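Local coordinates for protein Cfl (Pectobacterium brasiliense, PDB 7A9J) that is a coronafacic acid ligase that probably activates carboxylic acids with ATP, as other AMP-binding enzymes do, for amide formation, at residues K65-K71 with S174-Y179; A61-K65 with L93-A97. The protein carries 1 engineered substitution. One frame throughout, in Å; residues are numbered along the deposited sequence.

Contact 1. Residues K65-K71 with S174-Y179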
loop_
_atom_site.group_PDB
_atom_site.type_symbol
_atom_site.label_atom_id
_atom_site.label_comp_id
_atom_site.label_asym_id
_atom_site.label_seq_id
_atom_site.Cartn_x
_atom_site.Cartn_y
_atom_site.Cartn_z
ATOM N N LYS A 65 -17.060 23.732 -11.588
ATOM C CA LYS A 65 -17.771 24.034 -12.826
ATOM C C LYS A 65 -17.879 25.533 -13.032
ATOM O O LYS A 65 -17.777 26.008 -14.176
ATOM C CB LYS A 65 -19.146 23.347 -12.827
ATOM C CG LYS A 65 -18.968 21.810 -12.975
ATOM C CD LYS A 65 -20.158 21.064 -13.625
ATOM C CE LYS A 65 -21.172 20.586 -12.601
ATOM N NZ LYS A 65 -22.484 20.255 -13.261
ATOM N N SER A 66 -18.046 26.300 -11.950
ATOM C CA SER A 66 -18.112 27.754 -12.113
ATOM C C SER A 66 -16.800 28.337 -12.617
ATOM O O SER A 66 -16.800 29.397 -13.263
ATOM C CB SER A 66 -18.505 28.409 -10.808
ATOM O OG SER A 66 -19.885 28.188 -10.620
ATOM N N ALA A 67 -15.690 27.666 -12.318
ATOM C CA ALA A 67 -14.368 28.026 -12.796
ATOM C C ALA A 67 -14.043 27.381 -14.126
ATOM O O ALA A 67 -12.875 27.338 -14.506
ATOM C CB ALA A 67 -13.305 27.637 -11.767
ATOM N N ASN A 68 -15.048 26.858 -14.829
ATOM C CA ASN A 68 -14.923 26.376 -16.197
ATOM C C ASN A 68 -14.191 25.033 -16.281
ATOM O O ASN A 68 -13.688 24.662 -17.350
ATOM C CB ASN A 68 -14.233 27.414 -17.089
ATOM C CG ASN A 68 -14.474 27.161 -18.550
ATOM O OD1 ASN A 68 -15.498 26.579 -18.917
ATOM N ND2 ASN A 68 -13.523 27.561 -19.400
ATOM N N ILE A 69 -14.101 24.306 -15.172
ATOM C CA ILE A 69 -13.673 22.909 -15.204
ATOM C C ILE A 69 -14.828 22.067 -15.740
ATOM O O ILE A 69 -16.000 22.285 -15.386
ATOM C CB ILE A 69 -13.220 22.443 -13.817
ATOM C CG1 ILE A 69 -12.043 23.314 -13.361
ATOM C CG2 ILE A 69 -12.751 21.015 -13.883
ATOM C CD1 ILE A 69 -10.970 23.529 -14.431
ATOM N N LYS A 70 -14.514 21.167 -16.668
ATOM C CA LYS A 70 -15.505 20.406 -17.416
ATOM C C LYS A 70 -15.157 18.936 -17.298
ATOM O O LYS A 70 -14.029 18.596 -16.960
ATOM C CB LYS A 70 -15.528 20.785 -18.907
ATOM C CG LYS A 70 -15.599 22.285 -19.163
ATOM C CD LYS A 70 -15.893 22.600 -20.627
ATOM C CE LYS A 70 -16.143 24.103 -20.833
ATOM N NZ LYS A 70 -17.234 24.633 -19.950
ATOM N N LYS A 71 -16.144 18.074 -17.554
ATOM C CA LYS A 71 -15.893 16.636 -17.677
ATOM C C LYS A 71 -14.708 16.404 -18.609
ATOM O O LYS A 71 -14.664 16.971 -19.701
ATOM C CB LYS A 71 -17.151 15.947 -18.235
ATOM C CG LYS A 71 -16.962 14.455 -18.463
ATOM C CD LYS A 71 -18.295 13.714 -18.500
ATOM C CE LYS A 71 -18.915 13.798 -19.848
ATOM N NZ LYS A 71 -19.869 12.659 -20.094
ATOM N N SER A 174 -26.908 21.585 -10.745
ATOM C CA SER A 174 -26.749 21.271 -12.158
ATOM C C SER A 174 -26.521 19.771 -12.332
ATOM O O SER A 174 -25.979 19.093 -11.453
ATOM C CB SER A 174 -25.581 22.063 -12.766
ATOM O OG SER A 174 -24.378 21.860 -12.038
ATOM N N GLU A 175 -26.955 19.252 -13.473
ATOM C CA GLU A 175 -26.808 17.830 -13.723
ATOM C C GLU A 175 -25.390 17.523 -14.170
ATOM O O GLU A 175 -24.683 18.387 -14.694
ATOM C CB GLU A 175 -27.783 17.348 -14.811
ATOM C CG GLU A 175 -29.116 16.745 -14.313
ATOM C CD GLU A 175 -30.274 17.723 -14.318
ATOM O OE1 GLU A 175 -30.879 17.928 -13.239
ATOM O OE2 GLU A 175 -30.601 18.276 -15.396
ATOM N N ASP A 176 -25.022 16.266 -14.018
ATOM C CA ASP A 176 -23.790 15.682 -14.573
ATOM C C ASP A 176 -24.130 14.359 -15.249
ATOM O O ASP A 176 -24.917 13.573 -14.719
ATOM C CB ASP A 176 -22.726 15.437 -13.493
ATOM C CG ASP A 176 -22.300 16.725 -12.799
ATOM O OD1 ASP A 176 -21.632 17.559 -13.461
ATOM O OD2 ASP A 176 -22.690 16.915 -11.619
ATOM N N ASN A 177 -23.570 14.122 -16.432
ATOM C CA ASN A 177 -23.780 12.852 -17.128
ATOM C C ASN A 177 -22.459 12.095 -17.143
ATOM O O ASN A 177 -21.567 12.396 -17.946
ATOM C CB ASN A 177 -24.322 13.086 -18.522
ATOM C CG ASN A 177 -25.659 13.755 -18.477
ATOM O OD1 ASN A 177 -26.569 13.278 -17.787
ATOM N ND2 ASN A 177 -25.773 14.902 -19.131
ATOM N N ILE A 178 -22.337 11.139 -16.231
ATOM C CA ILE A 178 -21.100 10.365 -16.011
ATOM C C ILE A 178 -21.372 8.946 -16.481
ATOM O O ILE A 178 -22.389 8.362 -16.104
ATOM C CB ILE A 178 -20.675 10.345 -14.527
ATOM C CG1 ILE A 178 -20.533 11.749 -13.919
ATOM C CG2 ILE A 178 -19.382 9.548 -14.332
ATOM C CD1 ILE A 178 -19.694 12.684 -14.680
ATOM N N TYR A 179 -20.476 8.385 -17.313
ATOM C CA TYR A 179 -20.648 7.050 -17.877
ATOM C C TYR A 179 -19.489 6.175 -17.435
ATOM O O TYR A 179 -18.402 6.678 -17.177
ATOM C CB TYR A 179 -20.707 7.083 -19.409
ATOM C CG TYR A 179 -21.856 7.919 -19.885
ATOM C CD1 TYR A 179 -23.120 7.386 -19.941
ATOM C CD2 TYR A 179 -21.686 9.272 -20.209
ATOM C CE1 TYR A 179 -24.205 8.166 -20.346
ATOM C CE2 TYR A 179 -22.753 10.036 -20.605
ATOM C CZ TYR A 179 -24.008 9.474 -20.670
ATOM O OH TYR A 179 -25.082 10.232 -21.071
HETATM O O HOH W 1 -23.458 19.099 -10.354
#

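Contact 2. Residues A61-K65 with L93-A97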
loop_
_atom_site.group_PDB
_atom_site.type_symbol
_atom_site.label_atom_id
_atom_site.label_comp_id
_atom_site.label_asym_id
_atom_site.label_seq_id
_atom_site.Cartn_x
_atom_site.Cartn_y
_atom_site.Cartn_z
ATOM N N ALA A 61 -17.862 20.747 -6.328
ATOM C CA ALA A 61 -18.311 20.528 -7.703
ATOM C C ALA A 61 -18.832 21.804 -8.346
ATOM O O ALA A 61 -18.522 22.091 -9.514
ATOM C CB ALA A 61 -19.385 19.445 -7.757
ATOM N N THR A 62 -19.630 22.596 -7.610
ATOM C CA THR A 62 -20.122 23.822 -8.207
ATOM C C THR A 62 -18.988 24.808 -8.457
ATOM O O THR A 62 -18.970 25.477 -9.497
ATOM C CB THR A 62 -21.211 24.425 -7.315
ATOM O OG1 THR A 62 -22.336 23.525 -7.314
ATOM C CG2 THR A 62 -21.669 25.786 -7.847
ATOM N N GLY A 63 -18.034 24.901 -7.523
ATOM C CA GLY A 63 -16.915 25.813 -7.712
ATOM C C GLY A 63 -16.056 25.445 -8.913
ATOM O O GLY A 63 -15.673 26.325 -9.712
ATOM N N LEU A 64 -15.793 24.152 -9.083
ATOM C CA LEU A 64 -15.046 23.657 -10.237
ATOM C C LEU A 64 -15.763 24.030 -11.519
ATOM O O LEU A 64 -15.173 24.601 -12.442
ATOM C CB LEU A 64 -14.887 22.133 -10.156
ATOM C CG LEU A 64 -13.980 21.592 -9.071
ATOM C CD1 LEU A 64 -14.123 20.063 -9.020
ATOM C CD2 LEU A 64 -12.561 22.003 -9.502
ATOM N N LYS A 65 -17.060 23.732 -11.588
ATOM C CA LYS A 65 -17.771 24.034 -12.826
ATOM C C LYS A 65 -17.879 25.533 -13.032
ATOM O O LYS A 65 -17.777 26.008 -14.176
ATOM C CB LYS A 65 -19.146 23.347 -12.827
ATOM C CG LYS A 65 -18.968 21.810 -12.975
ATOM C CD LYS A 65 -20.158 21.064 -13.625
ATOM C CE LYS A 65 -21.172 20.586 -12.601
ATOM N NZ LYS A 65 -22.484 20.255 -13.261
ATOM N N LEU A 93 -15.078 13.117 -9.253
ATOM C CA LEU A 93 -15.896 12.000 -9.727
ATOM C C LEU A 93 -17.297 12.446 -10.113
ATOM O O LEU A 93 -17.842 11.990 -11.130
ATOM C CB LEU A 93 -15.980 10.933 -8.628
ATOM C CG LEU A 93 -14.657 10.122 -8.488
ATOM C CD1 LEU A 93 -14.690 9.318 -7.177
ATOM C CD2 LEU A 93 -14.399 9.210 -9.657
ATOM N N LYS A 94 -17.914 13.302 -9.280
ATOM C CA LYS A 94 -19.260 13.769 -9.534
ATOM C C LYS A 94 -19.363 14.442 -10.897
ATOM O O LYS A 94 -20.338 14.240 -11.627
ATOM C CB LYS A 94 -19.662 14.762 -8.421
ATOM C CG LYS A 94 -21.031 15.396 -8.585
ATOM C CD LYS A 94 -21.383 16.252 -7.330
ATOM C CE LYS A 94 -22.556 17.261 -7.598
ATOM N NZ LYS A 94 -23.813 16.597 -8.062
ATOM N N ILE A 95 -18.368 15.263 -11.254
ATOM C CA ILE A 95 -18.463 16.016 -12.479
ATOM C C ILE A 95 -17.688 15.399 -13.609
ATOM O O ILE A 95 -17.776 15.927 -14.748
ATOM C CB ILE A 95 -18.031 17.485 -12.293
ATOM C CG1 ILE A 95 -16.523 17.613 -12.032
ATOM C CG2 ILE A 95 -18.900 18.116 -11.227
ATOM C CD1 ILE A 95 -16.123 19.097 -12.089
ATOM N N GLY A 96 -16.981 14.277 -13.360
ATOM C CA GLY A 96 -16.201 13.643 -14.399
ATOM C C GLY A 96 -14.882 14.313 -14.661
ATOM O O GLY A 96 -14.324 14.147 -15.750
ATOM N N ALA A 97 -14.399 15.124 -13.730
ATOM C CA ALA A 97 -13.038 15.614 -13.846
ATOM C C ALA A 97 -12.076 14.515 -13.420
ATOM O O ALA A 97 -12.319 13.783 -12.455
ATOM C CB ALA A 97 -12.820 16.880 -13.001
HETATM O O HOH W 1 -23.458 19.099 -10.354
#

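Contact 1. Residues K65-K71 with S174-Y179
Two lysines, Lys65 at the end of helix 50-66 and Lys71 in the loop that follows, reach across to the extended segment 174-179, which runs over the surface of the N-terminal domain of this AMP-binding (ANL-type) enzyme toward strand 183-188. Lys65 NZ donates to Ser174 OG at 2.8 Å and forms a salt bridge with Asp176 OD1, also at 2.8 Å. The ammonium does not lie in the plane of the carboxylate but meets OD1 from above it, 38° out of plane. The lysine chain turns at its third torsion (chi3 -91°), which carries NZ in between the serine and the aspartate. A water completes this cluster: it donates to Asp176 OD2 at 2.6 Å and to Ser174 O at 2.8 Å, and accepts a weak bond from Lys65 NZ. Asp176 is thus gripped through both carboxylate oxygens, while Ser174 OG is also hydrogen-bonded to Asp172.

Farther along, Lys71 NZ donates to the backbone Asn177 O at 2.8 Å, almost in line with the carbonyl bond (167°). The same ammonium also makes a salt bridge to Glu182, whose carboxylate takes the Tyr179 amide as well. The side chains of Lys71 and Ile178 slide past each other in opposite directions, with Lys71 CD 4.2 Å from Ile178 CD1.

Between the two lysines the helix ends in a Schellman motif, with Asn68 at positive phi as its C' residue; Asn68 N returns to Lys65 O and Ile69 N to Leu64 O. Beyond the turn the chain lies extended, and at its far end Lys71 NZ comes up to the edge of the Tyr179 ring, in its plane, 3.8 Å from CD2.

Contact 2. Residues A61-K65 with L93-A97
Ile95, the last helical residue of helix 83-95, pushes its branched side chain against one side of helix 50-66 and meets three residues there, Ala61, Leu64 and Lys65. Its two arms divide the work. CG2 packs on Ala61 CB at 3.7 Å and on Lys65 CE at 3.6 Å, whereas CD1, at the end of the longer arm, touches Leu64 CD1 at 3.8 Å and lies equally near the CB of that leucine. This division follows from the first torsion (chi1 69°), which sets CG1 between the backbone N and the carbonyl carbon and leaves CG2 beside the N.

Ala61, the next most covered residue, is where the backbones come nearest, its CA 6.6 Å from that of Ile95. Besides meeting Ile95, its methyl takes the aliphatic part of Lys94, with Ala61 CB 3.8 Å from Lys94 CD. Residues 61, 64 and 65 are spaced three and four apart and therefore present a single face of the helix. The two helices pack side by side against the parallel sheet that contains strand 74-78, and both Leu64 and Ala97 rest on Ile75 of that strand; helix 83-95 is the crossover between the adjacent parallel strands 74-78 and 98-101, a beta-alpha-beta unit.

Lys65 lies alongside Ile95, the two chains sliding past each other in opposite directions, with its CG, CD and CE along the isoleucine. Its NZ is turned to the carboxylate of Asp176. The ammonium of Lys94 is hydrogen-bonded to Tyr171 and makes a long, weak ion pair with Asp176. Lys94 NZ and Lys65 NZ remain 6.5 Å apart, each giving a weak bond to one shared water. Gly96, at positive phi (79°), leaves the helix directly after Ile95, and its backbone bonds to that of Gly72.

How the contacts relate
Contact 1 lies at the surface and contact 2 is buried beneath it, their centres about 5 Å apart, and both use helix 50-66. The outer contact is made by ammonium groups, a carboxylate, a hydroxyl and a backbone carbonyl; the inner one is methyl and methylene packing between two helices. Lys65 belongs to both, apolar along its chain and polar at its end, and one water serves both as well. Segment 174-179 also rests directly on the end of helix 83-95: Asp176 CB and Ile178 CG1 pack on Lys94 O, at 3.3 and 3.4 Å. Loop 174-179 therefore spans the C-terminal ends of the two helices that contact 2 joins.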